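Side-chain contacts in solute-binding protein (Thermoactinomyces vulgaris, PDB 2ZYO), which binds cyclodextrins and maltodextrins, here maltotetraose, and probably delivers them to a transporter for uptake into the cell: residues V31-T36 and V51-V56; S102-F107 and G119-L124; K217-A222 and Q226-D231. All coordinates share one frame; numbering follows the deposited sequence.

Contact 1: residues V31-T36 and V51-V56; sequences VQLNNT and VEVVPV
Leu33 and Thr36 of helix 31-36 face Val53 and Pro55 of strand 51-55, the two axes running almost exactly antiparallel (172°) with a closest approach of 9.4 Å. The central touch is methyl to methyl: Leu33 CD1 meets Val53 CG1 at 3.9 Å, the two side chains passing each other in opposite directions. Leu33 gets there because its CG stands anti to its own backbone N (chi1 -178°), which carries CG and its two methyls over to the strand. Its other methyl, CD2, lies 4.3 Å from Pro55 CB, so both branches of the leucine touch the strand. This is the helix-to-second-strand packing of a right-handed beta-alpha-beta crossover, strand 20-25, helix 30-47 and strand 50-55, in which the two strands pair in parallel and the helix covers one side of them. One turn along the helix, the CG2 methyl of Thr36 reaches the same Val53 CG1 at 4.1 Å, so that one methyl touches both helix residues. The hydroxyl of Thr36 is turned to other work: OG1 hydrogen-bonds Glu25 OE1, at the end of strand 20-25. Ala40, further along the helix, also touches Val53.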
loop_
_atom_site.group_PDB
_atom_site.type_symbol
_atom_site.label_atom_id
_atom_site.label_comp_id
_atom_site.label_asym_id
_atom_site.label_seq_id
_atom_site.Cartn_x
_atom_site.Cartn_y
_atom_site.Cartn_z
ATOM N N VAL A 31 -19.260 -3.415 -1.662
ATOM C CA VAL A 31 -18.913 -3.901 -3.006
ATOM C C VAL A 31 -17.770 -4.927 -3.014
ATOM O O VAL A 31 -17.774 -5.852 -3.831
ATOM C CB VAL A 31 -18.640 -2.752 -4.031
ATOM C CG1 VAL A 31 -19.861 -1.850 -4.161
ATOM C CG2 VAL A 31 -17.396 -1.943 -3.664
ATOM N N GLN A 32 -16.807 -4.762 -2.108
ATOM C CA GLN A 32 -15.715 -5.725 -1.964
ATOM C C GLN A 32 -16.261 -7.072 -1.507
ATOM O O GLN A 32 -15.856 -8.119 -2.016
ATOM C CB GLN A 32 -14.664 -5.229 -0.967
ATOM C CG GLN A 32 -13.789 -4.095 -1.483
ATOM C CD GLN A 32 -12.671 -3.732 -0.521
ATOM O OE1 GLN A 32 -11.935 -4.597 -0.042
ATOM N NE2 GLN A 32 -12.525 -2.441 -0.249
ATOM N N LEU A 33 -17.185 -7.027 -0.548
ATOM C CA LEU A 33 -17.803 -8.228 0.003
ATOM C C LEU A 33 -18.648 -8.951 -1.042
ATOM O O LEU A 33 -18.514 -10.161 -1.225
ATOM C CB LEU A 33 -18.646 -7.882 1.238
ATOM C CG LEU A 33 -19.347 -9.016 1.994
ATOM C CD1 LEU A 33 -18.350 -9.957 2.669
ATOM C CD2 LEU A 33 -20.328 -8.455 3.018
ATOM N N ASN A 34 -19.505 -8.201 -1.728
ATOM C CA ASN A 34 -20.398 -8.782 -2.728
ATOM C C ASN A 34 -19.674 -9.327 -3.962
ATOM O O ASN A 34 -20.122 -10.309 -4.553
ATOM C CB ASN A 34 -21.499 -7.796 -3.120
ATOM C CG ASN A 34 -22.355 -7.374 -1.934
ATOM O OD1 ASN A 34 -22.516 -8.119 -0.965
ATOM N ND2 ASN A 34 -22.909 -6.171 -2.010
ATOM N N ASN A 35 -18.558 -8.703 -4.344
ATOM C CA ASN A 35 -17.743 -9.233 -5.439
ATOM C C ASN A 35 -17.161 -10.601 -5.097
ATOM O O ASN A 35 -17.178 -11.518 -5.923
ATOM C CB ASN A 35 -16.617 -8.276 -5.836
ATOM C CG ASN A 35 -15.856 -8.759 -7.053
ATOM O OD1 ASN A 35 -14.789 -9.357 -6.930
ATOM N ND2 ASN A 35 -16.419 -8.531 -8.235
ATOM N N THR A 36 -16.651 -10.732 -3.875
ATOM C CA THR A 36 -16.143 -12.015 -3.396
ATOM C C THR A 36 -17.274 -13.037 -3.302
ATOM O O THR A 36 -17.093 -14.195 -3.671
ATOM C CB THR A 36 -15.375 -11.862 -2.067
ATOM O OG1 THR A 36 -14.208 -11.068 -2.303
ATOM C CG2 THR A 36 -14.935 -13.217 -1.512
ATOM N N VAL A 51 -19.043 -22.465 -0.549
ATOM C CA VAL A 51 -18.085 -21.456 -0.103
ATOM C C VAL A 51 -18.817 -20.402 0.718
ATOM O O VAL A 51 -19.624 -19.631 0.187
ATOM C CB VAL A 51 -17.291 -20.807 -1.264
ATOM C CG1 VAL A 51 -16.294 -19.800 -0.713
ATOM C CG2 VAL A 51 -16.558 -21.865 -2.076
ATOM N N GLU A 52 -18.542 -20.401 2.020
ATOM C CA GLU A 52 -19.137 -19.440 2.934
ATOM C C GLU A 52 -18.257 -18.202 3.029
ATOM O O GLU A 52 -17.094 -18.283 3.427
ATOM C CB GLU A 52 -19.328 -20.058 4.321
ATOM C CG GLU A 52 -20.081 -19.153 5.297
ATOM C CD GLU A 52 -20.045 -19.640 6.735
ATOM O OE1 GLU A 52 -19.225 -20.527 7.063
ATOM O OE2 GLU A 52 -20.839 -19.121 7.547
ATOM N N VAL A 53 -18.824 -17.060 2.657
ATOM C CA VAL A 53 -18.135 -15.782 2.761
ATOM C C VAL A 53 -18.643 -15.054 3.998
ATOM O O VAL A 53 -19.820 -14.690 4.073
ATOM C CB VAL A 53 -18.338 -14.911 1.499
ATOM C CG1 VAL A 53 -17.563 -13.605 1.620
ATOM C CG2 VAL A 53 -17.898 -15.667 0.256
ATOM N N VAL A 54 -17.743 -14.853 4.957
ATOM C CA VAL A 54 -18.068 -14.242 6.243
ATOM C C VAL A 54 -17.504 -12.821 6.284
ATOM O O VAL A 54 -16.333 -12.615 5.964
ATOM C CB VAL A 54 -17.487 -15.072 7.421
ATOM C CG1 VAL A 54 -17.890 -14.479 8.774
ATOM C CG2 VAL A 54 -17.934 -16.528 7.330
ATOM N N PRO A 55 -18.339 -11.831 6.656
ATOM C CA PRO A 55 -17.849 -10.459 6.785
ATOM C C PRO A 55 -16.935 -10.269 7.995
ATOM O O PRO A 55 -17.380 -10.404 9.137
ATOM C CB PRO A 55 -19.135 -9.642 6.947
ATOM C CG PRO A 55 -20.111 -10.590 7.548
ATOM C CD PRO A 55 -19.783 -11.931 6.946
ATOM N N VAL A 56 -15.662 -9.980 7.731
ATOM C CA VAL A 56 -14.694 -9.627 8.773
ATOM C C VAL A 56 -13.790 -8.509 8.256
ATOM O O VAL A 56 -13.189 -8.630 7.183
ATOM C CB VAL A 56 -13.805 -10.823 9.223
ATOM C CG1 VAL A 56 -12.960 -10.426 10.429
ATOM C CG2 VAL A 56 -14.641 -12.057 9.559
#

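Contact 2: residues S102-F107 and G119-L124; sequences SVKNQF and GKLYGL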
loop_
_atom_site.group_PDB
_atom_site.type_symbol
_atom_site.label_atom_id
_atom_site.label_comp_id
_atom_site.label_asym_id
_atom_site.label_seq_id
_atom_site.Cartn_x
_atom_site.Cartn_y
_atom_site.Cartn_z
ATOM N N SER A 102 4.167 -20.322 -13.506
ATOM C CA SER A 102 3.221 -19.828 -14.509
ATOM C C SER A 102 2.044 -19.101 -13.862
ATOM O O SER A 102 1.516 -18.141 -14.425
ATOM C CB SER A 102 2.715 -20.974 -15.390
ATOM O OG SER A 102 1.930 -21.892 -14.649
ATOM N N VAL A 103 1.641 -19.568 -12.682
ATOM C CA VAL A 103 0.571 -18.928 -11.912
ATOM C C VAL A 103 1.046 -17.591 -11.336
ATOM O O VAL A 103 0.334 -16.588 -11.427
ATOM C CB VAL A 103 0.047 -19.851 -10.779
ATOM C CG1 VAL A 103 -1.051 -19.157 -9.981
ATOM C CG2 VAL A 103 -0.465 -21.174 -11.350
ATOM N N LYS A 104 2.247 -17.579 -10.756
ATOM C CA LYS A 104 2.860 -16.345 -10.261
ATOM C C LYS A 104 2.962 -15.315 -11.379
ATOM O O LYS A 104 2.679 -14.132 -11.173
ATOM C CB LYS A 104 4.259 -16.613 -9.694
ATOM C CG LYS A 104 4.282 -17.298 -8.335
ATOM C CD LYS A 104 5.696 -17.360 -7.753
ATOM C CE LYS A 104 6.233 -15.978 -7.375
ATOM N NZ LYS A 104 7.680 -16.022 -7.010
ATOM N N ASN A 105 3.349 -15.782 -12.566
ATOM C CA ASN A 105 3.558 -14.912 -13.723
ATOM C C ASN A 105 2.282 -14.313 -14.325
ATOM O O ASN A 105 2.353 -13.515 -15.258
ATOM C CB ASN A 105 4.381 -15.631 -14.794
ATOM C CG ASN A 105 5.849 -15.765 -14.416
ATOM O OD1 ASN A 105 6.364 -15.027 -13.571
ATOM N ND2 ASN A 105 6.533 -16.703 -15.054
ATOM N N GLN A 106 1.123 -14.705 -13.797
ATOM C CA GLN A 106 -0.139 -14.044 -14.135
ATOM C C GLN A 106 -0.142 -12.629 -13.566
ATOM O O GLN A 106 -0.866 -11.756 -14.046
ATOM C CB GLN A 106 -1.334 -14.802 -13.552
ATOM C CG GLN A 106 -1.557 -16.211 -14.087
ATOM C CD GLN A 106 -2.527 -17.016 -13.230
ATOM O OE1 GLN A 106 -3.226 -16.470 -12.370
ATOM N NE2 GLN A 106 -2.573 -18.323 -13.463
ATOM N N PHE A 107 0.681 -12.414 -12.542
ATOM C CA PHE A 107 0.625 -11.194 -11.750
ATOM C C PHE A 107 1.897 -10.367 -11.835
ATOM O O PHE A 107 2.977 -10.890 -12.123
ATOM C CB PHE A 107 0.328 -11.534 -10.286
ATOM C CG PHE A 107 -0.896 -12.381 -10.100
ATOM C CD1 PHE A 107 -2.163 -11.809 -10.140
ATOM C CD2 PHE A 107 -0.785 -13.754 -9.897
ATOM C CE1 PHE A 107 -3.302 -12.591 -9.977
ATOM C CE2 PHE A 107 -1.916 -14.544 -9.733
ATOM C CZ PHE A 107 -3.179 -13.960 -9.771
ATOM N N GLY A 119 11.528 -16.700 1.518
ATOM C CA GLY A 119 11.699 -17.619 0.392
ATOM C C GLY A 119 10.497 -18.499 0.085
ATOM O O GLY A 119 10.627 -19.525 -0.591
ATOM N N LYS A 120 9.328 -18.101 0.585
ATOM C CA LYS A 120 8.085 -18.839 0.355
ATOM C C LYS A 120 6.956 -17.888 -0.031
ATOM O O LYS A 120 6.925 -16.737 0.411
ATOM C CB LYS A 120 7.696 -19.654 1.595
ATOM C CG LYS A 120 8.716 -20.726 1.978
ATOM C CD LYS A 120 8.292 -21.526 3.200
ATOM C CE LYS A 120 9.299 -22.629 3.499
ATOM N NZ LYS A 120 8.859 -23.518 4.610
ATOM N N LEU A 121 6.034 -18.377 -0.856
ATOM C CA LEU A 121 4.894 -17.583 -1.307
ATOM C C LEU A 121 3.673 -17.833 -0.426
ATOM O O LEU A 121 3.321 -18.983 -0.162
ATOM C CB LEU A 121 4.564 -17.905 -2.768
ATOM C CG LEU A 121 3.430 -17.107 -3.419
ATOM C CD1 LEU A 121 3.765 -15.620 -3.479
ATOM C CD2 LEU A 121 3.134 -17.648 -4.807
ATOM N N TYR A 122 3.022 -16.755 0.009
ATOM C CA TYR A 122 1.895 -16.861 0.940
ATOM C C TYR A 122 0.529 -16.466 0.386
ATOM O O TYR A 122 -0.486 -16.609 1.069
ATOM C CB TYR A 122 2.207 -16.111 2.239
ATOM C CG TYR A 122 3.225 -16.858 3.050
ATOM C CD1 TYR A 122 2.831 -17.851 3.944
ATOM C CD2 TYR A 122 4.588 -16.613 2.886
ATOM C CE1 TYR A 122 3.769 -18.565 4.675
ATOM C CE2 TYR A 122 5.534 -17.323 3.611
ATOM C CZ TYR A 122 5.116 -18.296 4.500
ATOM O OH TYR A 122 6.050 -19.000 5.220
ATOM N N GLY A 123 0.489 -15.992 -0.852
ATOM C CA GLY A 123 -0.797 -15.650 -1.440
ATOM C C GLY A 123 -0.768 -15.151 -2.863
ATOM O O GLY A 123 0.295 -15.038 -3.478
ATOM N N LEU A 124 -1.964 -14.871 -3.372
ATOM C CA LEU A 124 -2.155 -14.288 -4.690
ATOM C C LEU A 124 -2.857 -12.940 -4.533
ATOM O O LEU A 124 -3.727 -12.793 -3.669
ATOM C CB LEU A 124 -2.944 -15.241 -5.598
ATOM C CG LEU A 124 -2.273 -16.587 -5.915
ATOM C CD1 LEU A 124 -3.187 -17.452 -6.770
ATOM C CD2 LEU A 124 -0.909 -16.413 -6.588
#
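Apolar packing joins the end of helix 101-104 and the turn after it to the beginning of the long, interrupted strand 120-136, a member of the mixed sheet. Two leucines on the strand side receive three residues from the helix and turn. Leu124 takes two of them, one on each methyl: Phe107 CE2 lies 3.8 Å from Leu124 CD2, and Val103 CG1 lies 4.2 Å from Leu124 CD1. The Phe107 and Leu124 side chains cross at about a right angle, with the methyl approaching the ring obliquely. A type I beta turn from Lys104 to Phe107, closed by Phe107 N to Lys104 O at 3.0 Å, brings the phenyl group round to the strand, while Gln106 CB lies over one ring face, toward its rim. Further back along the strand, Leu121 CD2 sits against the aliphatic part of Lys104, 3.7 Å from CG and 3.9 Å from CD. The lysine chain bends about the very CG-CD bond that lies against the leucine methyl (chi3 68°). Met112 of helix 109-114 meets Lys104, Phe107, Leu121 and Leu124 alike, and Met300 and Gln301 of helix 293-302 also pack on Leu124. No hydrogen bond or salt bridge links the two segments, so their fit depends on the shapes of methyls, methylenes and one ring; even the lysine contributes through its carbon chain rather than its charge.

Contact 3: residues K217-A222 and Q226-D231; sequences KWFTEA and QSLKAD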
loop_
_atom_site.group_PDB
_atom_site.type_symbol
_atom_site.label_atom_id
_atom_site.label_comp_id
_atom_site.label_asym_id
_atom_site.label_seq_id
_atom_site.Cartn_x
_atom_site.Cartn_y
_atom_site.Cartn_z
ATOM N N LYS A 217 12.586 21.268 3.304
ATOM C CA LYS A 217 12.308 22.314 2.315
ATOM C C LYS A 217 10.814 22.560 2.102
ATOM O O LYS A 217 10.401 23.682 1.802
ATOM C CB LYS A 217 12.991 21.991 0.986
ATOM C CG LYS A 217 14.490 22.266 0.983
ATOM C CD LYS A 217 15.176 21.650 -0.231
ATOM C CE LYS A 217 14.762 22.324 -1.531
ATOM N NZ LYS A 217 15.297 21.587 -2.708
ATOM N N TRP A 218 10.004 21.516 2.264
ATOM C CA TRP A 218 8.555 21.647 2.129
ATOM C C TRP A 218 7.948 22.553 3.199
ATOM O O TRP A 218 6.896 23.153 2.989
ATOM C CB TRP A 218 7.881 20.272 2.117
ATOM C CG TRP A 218 7.964 19.632 0.772
ATOM C CD1 TRP A 218 8.898 18.732 0.347
ATOM C CD2 TRP A 218 7.095 19.868 -0.343
ATOM N NE1 TRP A 218 8.658 18.382 -0.961
ATOM C CE2 TRP A 218 7.559 19.065 -1.409
ATOM C CE3 TRP A 218 5.965 20.672 -0.542
ATOM C CZ2 TRP A 218 6.932 19.045 -2.661
ATOM C CZ3 TRP A 218 5.342 20.652 -1.789
ATOM C CH2 TRP A 218 5.829 19.842 -2.831
ATOM N N PHE A 219 8.636 22.671 4.330
ATOM C CA PHE A 219 8.168 23.507 5.428
ATOM C C PHE A 219 8.870 24.864 5.465
ATOM O O PHE A 219 8.241 25.877 5.775
ATOM C CB PHE A 219 8.289 22.756 6.759
ATOM C CG PHE A 219 7.445 21.515 6.816
ATOM C CD1 PHE A 219 6.106 21.592 7.184
ATOM C CD2 PHE A 219 7.975 20.275 6.464
ATOM C CE1 PHE A 219 5.311 20.451 7.219
ATOM C CE2 PHE A 219 7.185 19.128 6.496
ATOM C CZ PHE A 219 5.853 19.215 6.873
ATOM N N THR A 220 10.156 24.884 5.121
ATOM C CA THR A 220 10.951 26.119 5.142
ATOM C C THR A 220 10.811 26.969 3.875
ATOM O O THR A 220 10.943 28.196 3.930
ATOM C CB THR A 220 12.447 25.832 5.375
ATOM O OG1 THR A 220 12.936 24.970 4.339
ATOM C CG2 THR A 220 12.675 25.179 6.737
ATOM N N GLU A 221 10.557 26.321 2.738
ATOM C CA GLU A 221 10.446 27.028 1.456
ATOM C C GLU A 221 9.050 26.965 0.834
ATOM O O GLU A 221 8.589 27.941 0.239
ATOM C CB GLU A 221 11.482 26.506 0.456
ATOM C CG GLU A 221 12.936 26.743 0.856
ATOM C CD GLU A 221 13.918 26.274 -0.204
ATOM O OE1 GLU A 221 13.592 26.350 -1.410
ATOM O OE2 GLU A 221 15.025 25.833 0.166
ATOM N N ALA A 222 8.390 25.815 0.956
ATOM C CA ALA A 222 7.066 25.616 0.358
ATOM C C ALA A 222 5.924 25.922 1.333
ATOM O O ALA A 222 4.750 25.729 1.009
ATOM C CB ALA A 222 6.941 24.207 -0.215
ATOM N N GLN A 226 2.945 23.314 9.574
ATOM C CA GLN A 226 3.945 22.511 10.284
ATOM C C GLN A 226 3.384 21.412 11.198
ATOM O O GLN A 226 4.146 20.613 11.751
ATOM C CB GLN A 226 4.932 23.420 11.029
ATOM C CG GLN A 226 5.805 24.246 10.082
ATOM C CD GLN A 226 6.572 25.361 10.776
ATOM O OE1 GLN A 226 7.012 25.219 11.917
ATOM N NE2 GLN A 226 6.745 26.477 10.076
ATOM N N SER A 227 2.059 21.359 11.331
ATOM C CA SER A 227 1.397 20.307 12.105
ATOM C C SER A 227 0.216 19.696 11.342
ATOM O O SER A 227 -0.799 19.317 11.935
ATOM C CB SER A 227 0.953 20.846 13.469
ATOM O OG SER A 227 2.056 21.377 14.185
ATOM N N LEU A 228 0.369 19.586 10.023
ATOM C CA LEU A 228 -0.703 19.109 9.148
ATOM C C LEU A 228 -1.042 17.632 9.362
ATOM O O LEU A 228 -0.213 16.852 9.835
ATOM C CB LEU A 228 -0.366 19.388 7.672
ATOM C CG LEU A 228 0.805 18.659 6.999
ATOM C CD1 LEU A 228 0.381 17.290 6.494
ATOM C CD2 LEU A 228 1.367 19.481 5.850
ATOM N N LYS A 229 -2.274 17.274 9.012
ATOM C CA LYS A 229 -2.745 15.892 9.052
ATOM C C LYS A 229 -3.463 15.558 7.745
ATOM O O LYS A 229 -3.608 16.422 6.878
ATOM C CB LYS A 229 -3.680 15.679 10.248
ATOM C CG LYS A 229 -2.969 15.408 11.576
ATOM C CD LYS A 229 -2.960 13.918 11.943
ATOM C CE LYS A 229 -1.893 13.118 11.190
ATOM N NZ LYS A 229 -0.499 13.483 11.584
ATOM N N ALA A 230 -3.907 14.309 7.609
ATOM C CA ALA A 230 -4.636 13.859 6.419
ATOM C C ALA A 230 -5.824 14.761 6.088
ATOM O O ALA A 230 -6.059 15.087 4.921
ATOM C CB ALA A 230 -5.098 12.419 6.587
ATOM N N ASP A 231 -6.561 15.173 7.118
ATOM C CA ASP A 231 -7.754 15.992 6.922
ATOM C C ASP A 231 -7.449 17.402 6.421
ATOM O O ASP A 231 -8.267 18.002 5.722
ATOM C CB ASP A 231 -8.587 16.063 8.200
ATOM C CG ASP A 231 -9.977 16.601 7.945
ATOM O OD1 ASP A 231 -10.816 15.850 7.400
ATOM O OD2 ASP A 231 -10.225 17.778 8.276
HETATM O O HOH W 1 5.977 26.104 7.190
#
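Phe219 pushes its ring toward Gln226 in the loop that follows the helix, and its CD1 atom makes two close touches there, to Gln226 CA at 3.9 Å and to Gln226 CG at the same distance. The neighbouring ring atom CE1 lies 4.3 Å from Leu228 CD2. Gln226 CA and Leu228 CD2 both approach the ring obliquely. The Phe219 and Gln226 side chains run past each other in opposite directions, and the amide plane stands nearly upright to the phenyl plane, 86° apart, so this is a contact of the alpha carbon and one methylene with the ring rather than an amide stack. Beyond CG the glutamine chain is extended (chi2 168°), which carries its amide toward the backbone carbonyl of Phe219. There a water bridges the segments: it donates to Phe219 O at 2.7 Å and accepts from Gln226 NE2 at 3.0 Å. One residue thus meets Gln226 in two ways, through its ring and, by way of the water, through its backbone carbonyl.

Behind this first shell the helix is closing. Lys217 O accepts from both Glu221 N, at 2.8 Å, and Ala222 N, at 3.1 Å, as the chain leaves the helix. Leu224, in the short connection between the segments, touches Phe219, as does Ala171. On the other segment, Leu228 O receives a hydrogen bond from Asn172 ND2, which ties the loop to the residue just before the ligand-pocket residue Asn173. Lys229 then takes the N-cap position of the next helix.

This is the loop connection between consecutive helices 206-220 and 230-238, with an aromatic residue from the last turn of the first helix folded onto the linking loop. It lies near the sugar site of this solute-binding protein without forming it: the Leu228 side chain is about 10 Å from a bound glucose unit.

The three contacts are separate: nearest atoms are about 11 Å apart for contacts 1 and 2, and contact 3 lies across the chain's centre from both, centres about 40 Å apart. No helix or strand is used twice. Contacts 1 and 2 are partly buried and wholly apolar, but one packs a helix on a strand of the same crossover unit, whereas the other fits a helix end and turn to the mixed sheet, with an aromatic ring and a lysine chain added. Contact 3 is the smallest, with Phe219 and Leu228 buried but Gln226 at the surface; it packs the last turn of one helix on the loop to the next, and alone adds a water bridge.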